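Local coordinates for protein N-acetylcysteine deacetylase (Bacillus subtilis, PDB 1YSJ) that probably deacetylates N-acetylcysteine to cysteine and acetate, as a dinuclear metal-dependent hydrolase of the peptidase M20 family, at residues L187-A201 / Y337-E349. The protein carries 1 engineered substitution. Numbering follows the deposited sequence.
Sequences LPVGTIGVKEGPLMA and YQTVHAEQSPGGE
A parallel two-strand ladder at the edge of the mixed sheet in the metal-binding domain of this M20 peptidase joins strand 191-194 to strand 338-341, outermost within the chain. Gln338 N donates to Gly190 O and Ile192 N to Gln338 O, each at 2.8 Å; Val340 N to Ile192 O and Val194 N to Val340 O continue the ladder, and Ala342 N to Val194 O (3.2 Å) closes it. On one face Val340 CG2 meets Leu187 CD2 tip to tip and also touches Thr191 CG2 (3.8 Å), the latter two side chains crossing at about a right angle. On the other, Ile192 CD1 lies against Tyr337 CB. Just past strand 191-194, Lys195 runs its methylenes along Ala342, CD 3.2 Å from Ala342 O, with CB by His341 CE1. Bent at its last two torsions (chi3 -65°), the chain curls back and NZ hydrogen-bonds to Glu196 O and Pro198 O, both at 2.8 Å. With Lys195 cut back to alanine, both carbonyls would probably lose their ammonium donor and Ala342 much of the aliphatic chain lying along it. Ala342 CB also packs on Leu199 CD1. Pairing resumes at Ser345 N to Leu199 O and Ala201 N to Ser345 O, while selenomethionine Met200 sets SE 3.6 Å from Glu349 CB. The side chain of Glu349, its carboxylate salt-bridged to Arg95, lies near the nickel ligands His182 and His124. Strand 360-366 flanks 191-194 opposite 338-341, helix 325-334 packs on Ile192 and Thr339, and strand 306-320 pairs with 197-211 in the four-stranded antiparallel sheet.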
loop_
_atom_site.group_PDB
_atom_site.type_symbol
_atom_site.label_atom_id
_atom_site.label_comp_id
_atom_site.label_asym_id
_atom_site.label_seq_id
_atom_site.Cartn_x
_atom_site.Cartn_y
_atom_site.Cartn_z
ATOM N N LEU A 187 30.776 -10.366 -21.720
ATOM C CA LEU A 187 32.027 -11.075 -21.998
ATOM C C LEU A 187 32.149 -11.407 -23.487
ATOM O O LEU A 187 31.138 -11.595 -24.160
ATOM C CB LEU A 187 32.130 -12.348 -21.147
ATOM C CG LEU A 187 32.339 -12.199 -19.638
ATOM C CD1 LEU A 187 32.338 -13.563 -18.976
ATOM C CD2 LEU A 187 33.631 -11.443 -19.312
ATOM N N PRO A 188 33.386 -11.477 -24.009
ATOM C CA PRO A 188 33.530 -11.755 -25.437
ATOM C C PRO A 188 33.423 -13.243 -25.776
ATOM O O PRO A 188 33.575 -14.091 -24.897
ATOM C CB PRO A 188 34.934 -11.226 -25.755
ATOM C CG PRO A 188 35.689 -11.343 -24.477
ATOM C CD PRO A 188 34.692 -11.303 -23.343
ATOM N N VAL A 189 33.160 -13.536 -27.046
ATOM C CA VAL A 189 33.115 -14.908 -27.557
ATOM C C VAL A 189 34.485 -15.573 -27.409
ATOM O O VAL A 189 35.513 -14.982 -27.758
ATOM C CB VAL A 189 32.661 -14.936 -29.045
ATOM C CG1 VAL A 189 32.735 -16.351 -29.626
ATOM C CG2 VAL A 189 31.253 -14.381 -29.182
ATOM N N GLY A 190 34.486 -16.797 -26.884
ATOM C CA GLY A 190 35.717 -17.542 -26.641
ATOM C C GLY A 190 36.183 -17.447 -25.199
ATOM O O GLY A 190 37.189 -18.052 -24.825
ATOM N N THR A 191 35.446 -16.685 -24.393
ATOM C CA THR A 191 35.780 -16.467 -22.991
ATOM C C THR A 191 34.764 -17.123 -22.049
ATOM O O THR A 191 33.554 -16.959 -22.208
ATOM C CB THR A 191 35.922 -14.960 -22.678
ATOM O OG1 THR A 191 36.940 -14.396 -23.516
ATOM C CG2 THR A 191 36.305 -14.736 -21.220
ATOM N N ILE A 192 35.286 -17.865 -21.074
ATOM C CA ILE A 192 34.496 -18.558 -20.058
ATOM C C ILE A 192 34.810 -17.945 -18.682
ATOM O O ILE A 192 35.978 -17.812 -18.304
ATOM C CB ILE A 192 34.784 -20.097 -20.074
ATOM C CG1 ILE A 192 34.303 -20.737 -21.386
ATOM C CG2 ILE A 192 34.110 -20.814 -18.909
ATOM C CD1 ILE A 192 35.361 -20.879 -22.464
ATOM N N GLY A 193 33.767 -17.552 -17.952
ATOM C CA GLY A 193 33.916 -16.936 -16.629
ATOM C C GLY A 193 33.980 -17.976 -15.526
ATOM O O GLY A 193 33.057 -18.773 -15.366
ATOM N N VAL A 194 35.064 -17.951 -14.754
ATOM C CA VAL A 194 35.379 -19.023 -13.811
ATOM C C VAL A 194 35.750 -18.509 -12.411
ATOM O O VAL A 194 36.679 -17.711 -12.262
ATOM C CB VAL A 194 36.533 -19.922 -14.375
ATOM C CG1 VAL A 194 37.043 -20.896 -13.329
ATOM C CG2 VAL A 194 36.078 -20.684 -15.619
ATOM N N LYS A 195 35.018 -18.971 -11.394
ATOM C CA LYS A 195 35.402 -18.759 -9.988
ATOM C C LYS A 195 34.899 -19.881 -9.071
ATOM O O LYS A 195 33.860 -20.489 -9.341
ATOM C CB LYS A 195 34.929 -17.388 -9.472
ATOM C CG LYS A 195 33.455 -17.319 -9.061
ATOM C CD LYS A 195 33.047 -15.928 -8.555
ATOM C CE LYS A 195 33.759 -15.528 -7.260
ATOM N NZ LYS A 195 33.446 -16.427 -6.113
ATOM N N GLU A 196 35.642 -20.152 -7.999
ATOM C CA GLU A 196 35.167 -21.048 -6.942
ATOM C C GLU A 196 34.292 -20.267 -5.953
ATOM O O GLU A 196 34.382 -19.041 -5.867
ATOM C CB GLU A 196 36.336 -21.784 -6.242
ATOM C CG GLU A 196 37.236 -20.927 -5.345
ATOM C CD GLU A 196 38.603 -21.571 -5.035
ATOM O OE1 GLU A 196 38.668 -22.770 -4.672
ATOM O OE2 GLU A 196 39.625 -20.860 -5.134
ATOM N N GLY A 197 33.430 -20.978 -5.232
ATOM C CA GLY A 197 32.557 -20.363 -4.238
ATOM C C GLY A 197 31.371 -19.618 -4.830
ATOM O O GLY A 197 30.910 -19.949 -5.930
ATOM N N PRO A 198 30.874 -18.595 -4.104
ATOM C CA PRO A 198 29.652 -17.853 -4.440
ATOM C C PRO A 198 29.742 -17.093 -5.762
ATOM O O PRO A 198 30.649 -16.275 -5.952
ATOM C CB PRO A 198 29.508 -16.862 -3.275
ATOM C CG PRO A 198 30.371 -17.412 -2.184
ATOM C CD PRO A 198 31.500 -18.080 -2.875
ATOM N N LEU A 199 28.797 -17.369 -6.659
ATOM C CA LEU A 199 28.735 -16.712 -7.963
ATOM C C LEU A 199 27.479 -15.856 -8.091
ATOM O O LEU A 199 27.531 -14.733 -8.597
ATOM C CB LEU A 199 28.786 -17.753 -9.092
ATOM C CG LEU A 199 28.722 -17.251 -10.541
ATOM C CD1 LEU A 199 29.968 -16.459 -10.903
ATOM C CD2 LEU A 199 28.533 -18.402 -11.505
HETATM N N MSE A 200 26.352 -16.401 -7.643
HETATM C CA MSE A 200 25.062 -15.727 -7.750
HETATM C C MSE A 200 24.359 -15.734 -6.409
HETATM O O MSE A 200 24.469 -16.689 -5.649
HETATM C CB MSE A 200 24.183 -16.392 -8.814
HETATM C CG MSE A 200 24.843 -16.490 -10.173
HETATM SE SE MSE A 200 23.659 -17.198 -11.523
HETATM C CE MSE A 200 22.480 -15.629 -11.751
ATOM N N ALA A 201 23.633 -14.660 -6.131
ATOM C CA ALA A 201 23.045 -14.433 -4.820
ATOM C C ALA A 201 21.927 -15.413 -4.475
ATOM O O ALA A 201 21.248 -15.943 -5.356
ATOM C CB ALA A 201 22.536 -12.998 -4.723
ATOM N N TYR A 337 40.599 -21.519 -25.796
ATOM C CA TYR A 337 39.680 -20.486 -25.330
ATOM C C TYR A 337 40.258 -19.813 -24.092
ATOM O O TYR A 337 41.207 -20.321 -23.486
ATOM C CB TYR A 337 38.286 -21.068 -25.048
ATOM C CG TYR A 337 37.590 -21.619 -26.274
ATOM C CD1 TYR A 337 36.864 -22.812 -26.209
ATOM C CD2 TYR A 337 37.665 -20.953 -27.504
ATOM C CE1 TYR A 337 36.222 -23.330 -27.340
ATOM C CE2 TYR A 337 37.035 -21.459 -28.638
ATOM C CZ TYR A 337 36.316 -22.646 -28.551
ATOM O OH TYR A 337 35.687 -23.142 -29.671
ATOM N N GLN A 338 39.697 -18.665 -23.728
ATOM C CA GLN A 338 40.203 -17.902 -22.593
ATOM C C GLN A 338 39.286 -17.982 -21.378
ATOM O O GLN A 338 38.075 -18.197 -21.505
ATOM C CB GLN A 338 40.456 -16.443 -22.989
ATOM C CG GLN A 338 41.635 -16.249 -23.941
ATOM C CD GLN A 338 42.983 -16.636 -23.332
ATOM O OE1 GLN A 338 43.217 -16.459 -22.132
ATOM N NE2 GLN A 338 43.879 -17.157 -24.166
ATOM N N THR A 339 39.882 -17.832 -20.199
ATOM C CA THR A 339 39.125 -17.731 -18.958
ATOM C C THR A 339 39.404 -16.405 -18.266
ATOM O O THR A 339 40.510 -15.867 -18.350
ATOM C CB THR A 339 39.430 -18.890 -17.978
ATOM O OG1 THR A 339 40.843 -18.995 -17.775
ATOM C CG2 THR A 339 38.887 -20.212 -18.510
ATOM N N VAL A 340 38.382 -15.877 -17.602
ATOM C CA VAL A 340 38.528 -14.709 -16.735
ATOM C C VAL A 340 37.948 -15.045 -15.363
ATOM O O VAL A 340 37.195 -16.016 -15.224
ATOM C CB VAL A 340 37.842 -13.440 -17.318
ATOM C CG1 VAL A 340 38.535 -12.987 -18.604
ATOM C CG2 VAL A 340 36.351 -13.668 -17.546
ATOM N N HIS A 341 38.311 -14.256 -14.354
ATOM C CA HIS A 341 37.749 -14.427 -13.020
ATOM C C HIS A 341 36.308 -13.929 -13.001
ATOM O O HIS A 341 36.049 -12.739 -13.206
ATOM C CB HIS A 341 38.591 -13.707 -11.961
ATOM C CG HIS A 341 38.163 -14.000 -10.555
ATOM N ND1 HIS A 341 38.342 -15.233 -9.965
ATOM C CD2 HIS A 341 37.558 -13.222 -9.626
ATOM C CE1 HIS A 341 37.870 -15.200 -8.732
ATOM N NE2 HIS A 341 37.389 -13.991 -8.501
ATOM N N ALA A 342 35.381 -14.854 -12.759
ATOM C CA ALA A 342 33.950 -14.572 -12.845
ATOM C C ALA A 342 33.484 -13.496 -11.864
ATOM O O ALA A 342 33.761 -13.569 -10.668
ATOM C CB ALA A 342 33.140 -15.851 -12.663
ATOM N N GLU A 343 32.784 -12.494 -12.389
ATOM C CA GLU A 343 32.145 -11.478 -11.562
ATOM C C GLU A 343 30.825 -12.019 -11.028
ATOM O O GLU A 343 30.118 -12.755 -11.724
ATOM C CB GLU A 343 31.902 -10.205 -12.372
ATOM C CG GLU A 343 33.178 -9.432 -12.717
ATOM C CD GLU A 343 32.935 -8.255 -13.653
ATOM O OE1 GLU A 343 33.847 -7.410 -13.782
ATOM O OE2 GLU A 343 31.842 -8.172 -14.263
ATOM N N GLN A 344 30.496 -11.656 -9.792
ATOM C CA GLN A 344 29.253 -12.110 -9.174
ATOM C C GLN A 344 28.015 -11.464 -9.799
ATOM O O GLN A 344 28.079 -10.352 -10.328
ATOM C CB GLN A 344 29.279 -11.885 -7.661
ATOM C CG GLN A 344 30.124 -12.906 -6.905
ATOM C CD GLN A 344 30.339 -12.543 -5.436
ATOM O OE1 GLN A 344 30.392 -13.418 -4.575
ATOM N NE2 GLN A 344 30.465 -11.252 -5.152
ATOM N N SER A 345 26.897 -12.181 -9.753
ATOM C CA SER A 345 25.631 -11.671 -10.255
ATOM C C SER A 345 24.619 -11.553 -9.112
ATOM O O SER A 345 24.533 -12.446 -8.266
ATOM C CB SER A 345 25.090 -12.575 -11.369
ATOM O OG SER A 345 23.936 -12.014 -11.980
ATOM N N PRO A 346 23.857 -10.442 -9.077
ATOM C CA PRO A 346 22.822 -10.243 -8.061
ATOM C C PRO A 346 21.600 -11.144 -8.270
ATOM O O PRO A 346 20.785 -11.292 -7.360
ATOM C CB PRO A 346 22.420 -8.774 -8.247
ATOM C CG PRO A 346 23.475 -8.172 -9.124
ATOM C CD PRO A 346 23.932 -9.291 -9.991
ATOM N N GLY A 347 21.482 -11.738 -9.456
ATOM C CA GLY A 347 20.353 -12.603 -9.781
ATOM C C GLY A 347 20.455 -13.981 -9.150
ATOM O O GLY A 347 21.513 -14.379 -8.670
ATOM N N GLY A 348 19.341 -14.704 -9.153
ATOM C CA GLY A 348 19.280 -16.054 -8.606
ATOM C C GLY A 348 19.058 -17.070 -9.706
ATOM O O GLY A 348 18.363 -16.798 -10.685
ATOM N N GLU A 349 19.661 -18.242 -9.549
ATOM C CA GLU A 349 19.534 -19.309 -10.528
ATOM C C GLU A 349 19.170 -20.588 -9.786
ATOM O O GLU A 349 19.768 -20.898 -8.756
ATOM C CB GLU A 349 20.848 -19.475 -11.294
ATOM C CG GLU A 349 20.708 -19.450 -12.823
ATOM C CD GLU A 349 20.239 -20.775 -13.423
ATOM O OE1 GLU A 349 20.216 -20.886 -14.669
ATOM O OE2 GLU A 349 19.892 -21.706 -12.663
HETATM O O HOH W 1 21.115 -18.323 -6.716
#